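Local coordinates for endo-alpha-mannosidase (Bacteroides thetaiotaomicron, PDB 4ACY), which hydrolyses internal alpha-mannosidic linkages as a family GH99 endo-acting glycosidase, an activity related to the processing of N-glycans, at residues T247-A250 against F254-A257; K187-I192 against L276-V281. One frame throughout, in Å; residues are numbered along the deposited sequence.

Contact 1. Residues T247-A250 against F254-A257; sequences TYFA and FTNA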
ATOM      1  N   THR A 247       7.462   3.423  -5.348  1.00 14.49           N
ATOM      2  CA  THR A 247       8.657   3.072  -4.566  1.00 14.57           C
ATOM      3  C   THR A 247       8.368   2.146  -3.395  1.00 14.73           C
ATOM      4  O   THR A 247       9.268   1.436  -2.920  1.00 14.91           O
ATOM      5  CB  THR A 247       9.404   4.317  -4.076  1.00 15.11           C
ATOM      6  OG1 THR A 247       8.568   5.073  -3.196  1.00 15.40           O
ATOM      7  CG2 THR A 247       9.814   5.188  -5.267  1.00 15.66           C
ATOM      8  N   TYR A 248       7.112   2.180  -2.944  1.00 14.04           N
ATOM      9  CA  TYR A 248       6.574   1.379  -1.842  1.00 13.90           C
ATOM     10  C   TYR A 248       7.211   1.546  -0.451  1.00 13.99           C
ATOM     11  O   TYR A 248       6.550   1.985   0.490  1.00 13.63           O
ATOM     12  CB  TYR A 248       6.389  -0.121  -2.172  1.00 13.65           C
ATOM     13  CG  TYR A 248       5.621  -0.747  -1.047  1.00 13.32           C
ATOM     14  CD1 TYR A 248       4.252  -0.517  -0.921  1.00 13.38           C
ATOM     15  CD2 TYR A 248       6.277  -1.456  -0.029  1.00 13.33           C
ATOM     16  CE1 TYR A 248       3.533  -1.013   0.166  1.00 13.69           C
ATOM     17  CE2 TYR A 248       5.556  -1.964   1.078  1.00 13.69           C
ATOM     18  CZ  TYR A 248       4.190  -1.737   1.155  1.00 13.61           C
ATOM     19  OH  TYR A 248       3.453  -2.231   2.221  1.00 14.18           O
ATOM     20  N   PHE A 249       8.475   1.141  -0.316  1.00 14.32           N
ATOM     21  CA  PHE A 249       9.065   0.938   1.013  1.00 14.58           C
ATOM     22  C   PHE A 249       9.069   2.198   1.868  1.00 14.54           C
ATOM     23  O   PHE A 249       9.532   3.235   1.432  1.00 14.74           O
ATOM     24  CB  PHE A 249      10.465   0.339   0.872  1.00 14.76           C
ATOM     25  CG  PHE A 249      10.461  -0.935   0.101  1.00 15.10           C
ATOM     26  CD1 PHE A 249       9.921  -2.093   0.670  1.00 15.25           C
ATOM     27  CD2 PHE A 249      10.928  -0.973  -1.209  1.00 15.49           C
ATOM     28  CE1 PHE A 249       9.865  -3.289  -0.049  1.00 15.81           C
ATOM     29  CE2 PHE A 249      10.883  -2.165  -1.943  1.00 15.80           C
ATOM     30  CZ  PHE A 249      10.353  -3.324  -1.362  1.00 15.70           C
ATOM     31  N   ALA A 250       8.533   2.092   3.083  1.00 14.44           N
ATOM     32  CA  ALA A 250       8.380   3.271   3.937  1.00 15.24           C
ATOM     33  C   ALA A 250       9.677   3.642   4.631  1.00 15.54           C
ATOM     34  O   ALA A 250       9.789   4.741   5.176  1.00 16.69           O
ATOM     35  CB  ALA A 250       7.314   3.039   4.964  1.00 15.00           C
ATOM     36  N   PHE A 254      15.973   2.020   2.344  1.00 16.40           N
ATOM     37  CA  PHE A 254      15.889   0.574   2.185  1.00 16.35           C
ATOM     38  C   PHE A 254      16.238   0.163   0.753  1.00 16.41           C
ATOM     39  O   PHE A 254      16.878  -0.873   0.539  1.00 16.51           O
ATOM     40  CB  PHE A 254      14.520   0.031   2.577  1.00 16.05           C
ATOM     41  CG  PHE A 254      14.419  -1.454   2.442  1.00 15.66           C
ATOM     42  CD1 PHE A 254      15.241  -2.292   3.209  1.00 15.58           C
ATOM     43  CD2 PHE A 254      13.549  -2.016   1.517  1.00 15.37           C
ATOM     44  CE1 PHE A 254      15.169  -3.697   3.058  1.00 15.54           C
ATOM     45  CE2 PHE A 254      13.457  -3.401   1.364  1.00 15.79           C
ATOM     46  CZ  PHE A 254      14.274  -4.245   2.141  1.00 15.57           C
ATOM     47  N   THR A 255      15.783   0.957  -0.214  1.00 16.55           N
ATOM     48  CA  THR A 255      16.224   0.848  -1.591  1.00 16.92           C
ATOM     49  C   THR A 255      16.646   2.239  -2.076  1.00 17.34           C
ATOM     50  O   THR A 255      16.336   3.251  -1.447  1.00 17.31           O
ATOM     51  CB  THR A 255      15.126   0.320  -2.534  1.00 16.75           C
ATOM     52  OG1 THR A 255      14.039   1.243  -2.563  1.00 16.05           O
ATOM     53  CG2 THR A 255      14.641  -1.076  -2.128  1.00 16.68           C
ATOM     54  N   ASN A 256      17.352   2.278  -3.199  1.00 18.47           N
ATOM     55  CA  ASN A 256      17.666   3.534  -3.870  1.00 19.00           C
ATOM     56  C   ASN A 256      16.388   4.333  -4.161  1.00 19.13           C
ATOM     57  O   ASN A 256      16.328   5.539  -3.918  1.00 19.70           O
ATOM     58  CB  ASN A 256      18.461   3.253  -5.158  1.00 19.81           C
ATOM     59  CG  ASN A 256      18.671   4.489  -6.004  1.00 21.06           C
ATOM     60  OD1 ASN A 256      17.821   4.842  -6.817  1.00 21.75           O
ATOM     61  ND2 ASN A 256      19.822   5.132  -5.846  1.00 21.62           N
ATOM     62  N   ALA A 257      15.359   3.650  -4.654  1.00 18.88           N
ATOM     63  CA  ALA A 257      14.098   4.327  -4.992  1.00 18.51           C
ATOM     64  C   ALA A 257      13.342   4.878  -3.777  1.00 18.66           C
ATOM     65  O   ALA A 257      12.564   5.830  -3.913  1.00 18.73           O
ATOM     66  CB  ALA A 257      13.210   3.401  -5.775  1.00 18.20           C
TER
HETATM   67  O   HOH W   1      11.794   0.754  -3.985  1.00 17.21           O
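Phe254 drives the edge of its ring into a face of Phe249 in a T-shaped pair, the planes inclined at 67° and the centroids 5.0 Å apart. The leading atom, Phe254 CD2, lies 3.6 Å from Phe249 CG, nearer the rim of the ring than its middle, and Phe254 CE2 follows along the same edge to 3.9 Å from Phe249 CE1. Phe254 reaches back across the bend toward Phe249 because its CG stands opposite the backbone nitrogen (chi1 -179°), whereas Phe249 has CG anti to the carbonyl carbon (chi1 -57°). The methyl of Thr255 also touches the Phe249 ring, coming in obliquely with CG2 3.8 Å from CD2. Cutting Phe249 back to an alanine is likely to leave the edge of Phe254 and the Thr255 methyl without the surface they share, and the Phe254 ring freer to turn. A water at the rim of the Phe249 ring, in its plane, donates to Thr247 O (2.8 Å) and accepts from Thr255 OG1 (2.7 Å), which is also hydrogen-bonded to Ser258 OG. Thr247 O also takes the N-H of Phe249, closing a classic gamma turn with Tyr248 at its middle. At the other end the Thr247 methyl lies against Ala257, CG2 3.1 Å from Ala257 O and 3.9 Å from Ala257 CB. The Thr247 hydroxyl is directed differently, to the backbone N-H of Ser280, while Ala257 O is held by the indole N-H of Trp263. Both segments belong to the loop between strand 244-246 and helix 263-272: Met266 of that helix packs on Thr247 and Ala257, Ala257 pairs through its backbone with Leu229, and the Phe249-Phe254 pair lies toward the more exposed end.

Contact 2. Residues K187-I192 against L276-V281; sequences KPLFFI and LFIPSV
Strands 189-192 and 276-281 run parallel but are not neighbours: Phe191 CA and Ile278 CA are 9.8 Å apart, and Leu189 CA and Leu276 CA 10.9 Å. No hydrogen bond spans this gap, because the two strands belong to separate places in the sheet; Phe190 pairs through its backbone with Leu223 and Ile225, and Phe191 with Phe151 and Ile153. Strand 276-281 is interrupted at Pro279, which has no N-H to give; its CD sits over the centre of the Phe277 ring, 3.7 Å above the plane. Ile278 does the bridging. Its CG1 is anti to the carbonyl carbon (chi1 -49°) and the chain continues extended (chi2 -174°), carrying CD1 out between two side chains of the facing strand. There it meets Leu189 tip to tip, the two CD1 atoms 4.1 Å apart, and comes obliquely to the outer end of the Phe191 ring, with CD1 3.9 Å from both CE1 and CZ. The second branch of Ile278 reaches the same end, its CG2 4.0 Å from Phe191 CE1, and the outer end of the ring is thus touched by both methyls. The Phe191 ring is further held by edge-to-face contacts with Tyr246 and Phe45, while Ile225 packs on Leu189 and Phe191. Alternate residues turn the other way: Phe277 packs on Met266, Gln267 and Ala270 of helix 263-272, and Phe190 meets Phe224. Strands 189-192 and 276-281, fourth and seventh of eight, thus send Leu189, Phe191 and Ile278 inward to form a buried, apolar part of the core, the interior packing of a (beta/alpha)8 TIM barrel.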
ATOM      1  N   LYS A 187      -8.895   6.564 -16.370  1.00 22.54           N
ATOM      2  CA  LYS A 187      -8.331   5.218 -16.421  1.00 22.79           C
ATOM      3  C   LYS A 187      -8.161   4.620 -15.031  1.00 21.61           C
ATOM      4  O   LYS A 187      -7.765   5.335 -14.109  1.00 20.86           O
ATOM      5  CB  LYS A 187      -6.953   5.238 -17.082  1.00 23.93           C
ATOM      6  CG  LYS A 187      -6.969   5.393 -18.590  1.00 25.38           C
ATOM      7  CD  LYS A 187      -5.539   5.447 -19.121  1.00 26.00           C
ATOM      8  CE  LYS A 187      -5.491   6.220 -20.425  1.00 26.56           C
ATOM      9  NZ  LYS A 187      -4.125   6.250 -21.002  1.00 26.89           N
ATOM     10  N   PRO A 188      -8.424   3.309 -14.898  1.00 21.10           N
ATOM     11  CA  PRO A 188      -8.124   2.633 -13.634  1.00 20.31           C
ATOM     12  C   PRO A 188      -6.625   2.669 -13.394  1.00 19.69           C
ATOM     13  O   PRO A 188      -5.853   2.773 -14.342  1.00 19.76           O
ATOM     14  CB  PRO A 188      -8.575   1.190 -13.862  1.00 21.19           C
ATOM     15  CG  PRO A 188      -9.237   1.148 -15.198  1.00 21.61           C
ATOM     16  CD  PRO A 188      -8.896   2.382 -15.945  1.00 21.62           C
ATOM     17  N   LEU A 189      -6.223   2.564 -12.135  1.00 18.79           N
ATOM     18  CA  LEU A 189      -4.811   2.546 -11.793  1.00 18.53           C
ATOM     19  C   LEU A 189      -4.502   1.254 -11.046  1.00 17.29           C
ATOM     20  O   LEU A 189      -5.239   0.894 -10.133  1.00 17.24           O
ATOM     21  CB  LEU A 189      -4.464   3.773 -10.945  1.00 19.67           C
ATOM     22  CG  LEU A 189      -2.953   3.994 -10.812  1.00 20.12           C
ATOM     23  CD1 LEU A 189      -2.580   5.455 -10.928  1.00 21.83           C
ATOM     24  CD2 LEU A 189      -2.499   3.407  -9.502  1.00 21.45           C
ATOM     25  N   PHE A 190      -3.435   0.551 -11.458  1.00 15.95           N
ATOM     26  CA  PHE A 190      -2.985  -0.665 -10.780  1.00 15.53           C
ATOM     27  C   PHE A 190      -1.520  -0.502 -10.373  1.00 15.31           C
ATOM     28  O   PHE A 190      -0.668  -0.165 -11.221  1.00 15.05           O
ATOM     29  CB  PHE A 190      -3.082  -1.867 -11.726  1.00 15.77           C
ATOM     30  CG  PHE A 190      -4.488  -2.266 -12.082  1.00 15.73           C
ATOM     31  CD1 PHE A 190      -5.159  -1.643 -13.137  1.00 16.11           C
ATOM     32  CD2 PHE A 190      -5.128  -3.284 -11.389  1.00 16.10           C
ATOM     33  CE1 PHE A 190      -6.473  -2.033 -13.480  1.00 16.48           C
ATOM     34  CE2 PHE A 190      -6.435  -3.668 -11.714  1.00 16.18           C
ATOM     35  CZ  PHE A 190      -7.108  -3.042 -12.766  1.00 16.15           C
ATOM     36  N   PHE A 191      -1.229  -0.769  -9.094  1.00 14.67           N
ATOM     37  CA  PHE A 191       0.153  -0.898  -8.623  1.00 14.32           C
ATOM     38  C   PHE A 191       0.515  -2.364  -8.700  1.00 14.25           C
ATOM     39  O   PHE A 191      -0.323  -3.235  -8.450  1.00 14.33           O
ATOM     40  CB  PHE A 191       0.301  -0.431  -7.171  1.00 14.01           C
ATOM     41  CG  PHE A 191       0.088   1.048  -6.971  1.00 14.35           C
ATOM     42  CD1 PHE A 191       1.138   1.929  -7.088  1.00 14.00           C
ATOM     43  CD2 PHE A 191      -1.180   1.547  -6.656  1.00 14.50           C
ATOM     44  CE1 PHE A 191       0.963   3.319  -6.884  1.00 14.38           C
ATOM     45  CE2 PHE A 191      -1.380   2.919  -6.457  1.00 14.68           C
ATOM     46  CZ  PHE A 191      -0.317   3.812  -6.590  1.00 14.83           C
ATOM     47  N   ILE A 192       1.756  -2.645  -9.079  1.00 14.27           N
ATOM     48  CA  ILE A 192       2.198  -4.027  -9.191  1.00 14.69           C
ATOM     49  C   ILE A 192       3.442  -4.223  -8.328  1.00 14.76           C
ATOM     50  O   ILE A 192       4.543  -3.797  -8.680  1.00 14.43           O
ATOM     51  CB  ILE A 192       2.471  -4.460 -10.648  1.00 15.26           C
ATOM     52  CG1 ILE A 192       1.269  -4.173 -11.558  1.00 15.68           C
ATOM     53  CG2 ILE A 192       2.814  -5.956 -10.676  1.00 14.70           C
ATOM     54  CD1 ILE A 192       1.559  -4.408 -13.070  1.00 15.84           C
ATOM     55  N   LEU A 276       4.383   8.249 -15.006  1.00 22.08           N
ATOM     56  CA  LEU A 276       3.910   8.770 -13.736  1.00 21.13           C
ATOM     57  C   LEU A 276       4.778   8.264 -12.607  1.00 20.50           C
ATOM     58  O   LEU A 276       4.879   7.055 -12.400  1.00 21.18           O
ATOM     59  CB  LEU A 276       2.472   8.335 -13.469  1.00 22.33           C
ATOM     60  CG  LEU A 276       1.358   8.942 -14.320  1.00 22.91           C
ATOM     61  CD1 LEU A 276       0.055   8.311 -13.872  1.00 23.43           C
ATOM     62  CD2 LEU A 276       1.300  10.457 -14.136  1.00 22.74           C
ATOM     63  N   PHE A 277       5.404   9.191 -11.894  1.00 18.82           N
ATOM     64  CA  PHE A 277       6.146   8.869 -10.673  1.00 18.17           C
ATOM     65  C   PHE A 277       5.214   8.988  -9.476  1.00 17.66           C
ATOM     66  O   PHE A 277       4.617  10.053  -9.237  1.00 17.82           O
ATOM     67  CB  PHE A 277       7.332   9.827 -10.535  1.00 18.07           C
ATOM     68  CG  PHE A 277       8.040   9.781  -9.200  1.00 17.98           C
ATOM     69  CD1 PHE A 277       8.310   8.569  -8.543  1.00 17.81           C
ATOM     70  CD2 PHE A 277       8.473  10.969  -8.615  1.00 17.96           C
ATOM     71  CE1 PHE A 277       8.994   8.569  -7.328  1.00 17.89           C
ATOM     72  CE2 PHE A 277       9.155  10.977  -7.418  1.00 17.93           C
ATOM     73  CZ  PHE A 277       9.424   9.772  -6.770  1.00 17.84           C
ATOM     74  N   ILE A 278       5.096   7.901  -8.712  1.00 16.97           N
ATOM     75  CA  ILE A 278       4.260   7.928  -7.510  1.00 16.52           C
ATOM     76  C   ILE A 278       5.116   7.537  -6.301  1.00 16.46           C
ATOM     77  O   ILE A 278       5.243   6.356  -5.997  1.00 17.04           O
ATOM     78  CB  ILE A 278       3.010   6.989  -7.643  1.00 16.10           C
ATOM     79  CG1 ILE A 278       2.283   7.253  -8.980  1.00 16.16           C
ATOM     80  CG2 ILE A 278       2.094   7.153  -6.411  1.00 16.45           C
ATOM     81  CD1 ILE A 278       0.986   6.478  -9.118  1.00 16.14           C
ATOM     82  N   PRO A 279       5.733   8.526  -5.622  1.00 16.14           N
ATOM     83  CA  PRO A 279       6.539   8.187  -4.448  1.00 15.67           C
ATOM     84  C   PRO A 279       5.646   7.584  -3.372  1.00 15.64           C
ATOM     85  O   PRO A 279       4.438   7.872  -3.332  1.00 15.57           O
ATOM     86  CB  PRO A 279       7.077   9.538  -3.974  1.00 16.00           C
ATOM     87  CG  PRO A 279       6.114  10.565  -4.555  1.00 15.78           C
ATOM     88  CD  PRO A 279       5.681   9.977  -5.871  1.00 15.92           C
ATOM     89  N   SER A 280       6.237   6.742  -2.528  1.00 15.18           N
ATOM     90  CA  SER A 280       5.537   6.205  -1.374  1.00 15.36           C
ATOM     91  C   SER A 280       6.121   6.757  -0.085  1.00 15.20           C
ATOM     92  O   SER A 280       7.335   6.698   0.136  1.00 14.78           O
ATOM     93  CB  SER A 280       5.572   4.672  -1.365  1.00 15.31           C
ATOM     94  OG  SER A 280       5.054   4.139  -2.576  1.00 15.41           O
ATOM     95  N   VAL A 281       5.235   7.324   0.732  1.00 14.81           N
ATOM     96  CA  VAL A 281       5.598   7.943   2.010  1.00 14.94           C
ATOM     97  C   VAL A 281       5.025   7.159   3.167  1.00 14.34           C
ATOM     98  O   VAL A 281       3.875   6.708   3.112  1.00 13.66           O
ATOM     99  CB  VAL A 281       5.053   9.406   2.076  1.00 15.38           C
ATOM    100  CG1 VAL A 281       5.338  10.059   3.435  1.00 17.00           C
ATOM    101  CG2 VAL A 281       5.651  10.225   0.930  1.00 15.77           C
TER

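Overall arrangement
Contact 1 is nested within the long chain excursion that contact 2 closes, the order being 187-192, 247-250, 254-257 and 276-281. Their centres are 14 Å apart, and they touch where the loop after strand 244-246 meets the adjoining strand 276-281, at Thr247, whose methyl packs on Phe277. Contact 2 is part of the apolar interior of the eight-stranded barrel, whereas contact 1 shapes a loop beyond the carboxyl end of a barrel strand, the side on which TIM-barrel enzymes carry their active sites. Core and loop are therefore joined through strand 276-281 and helix 263-272.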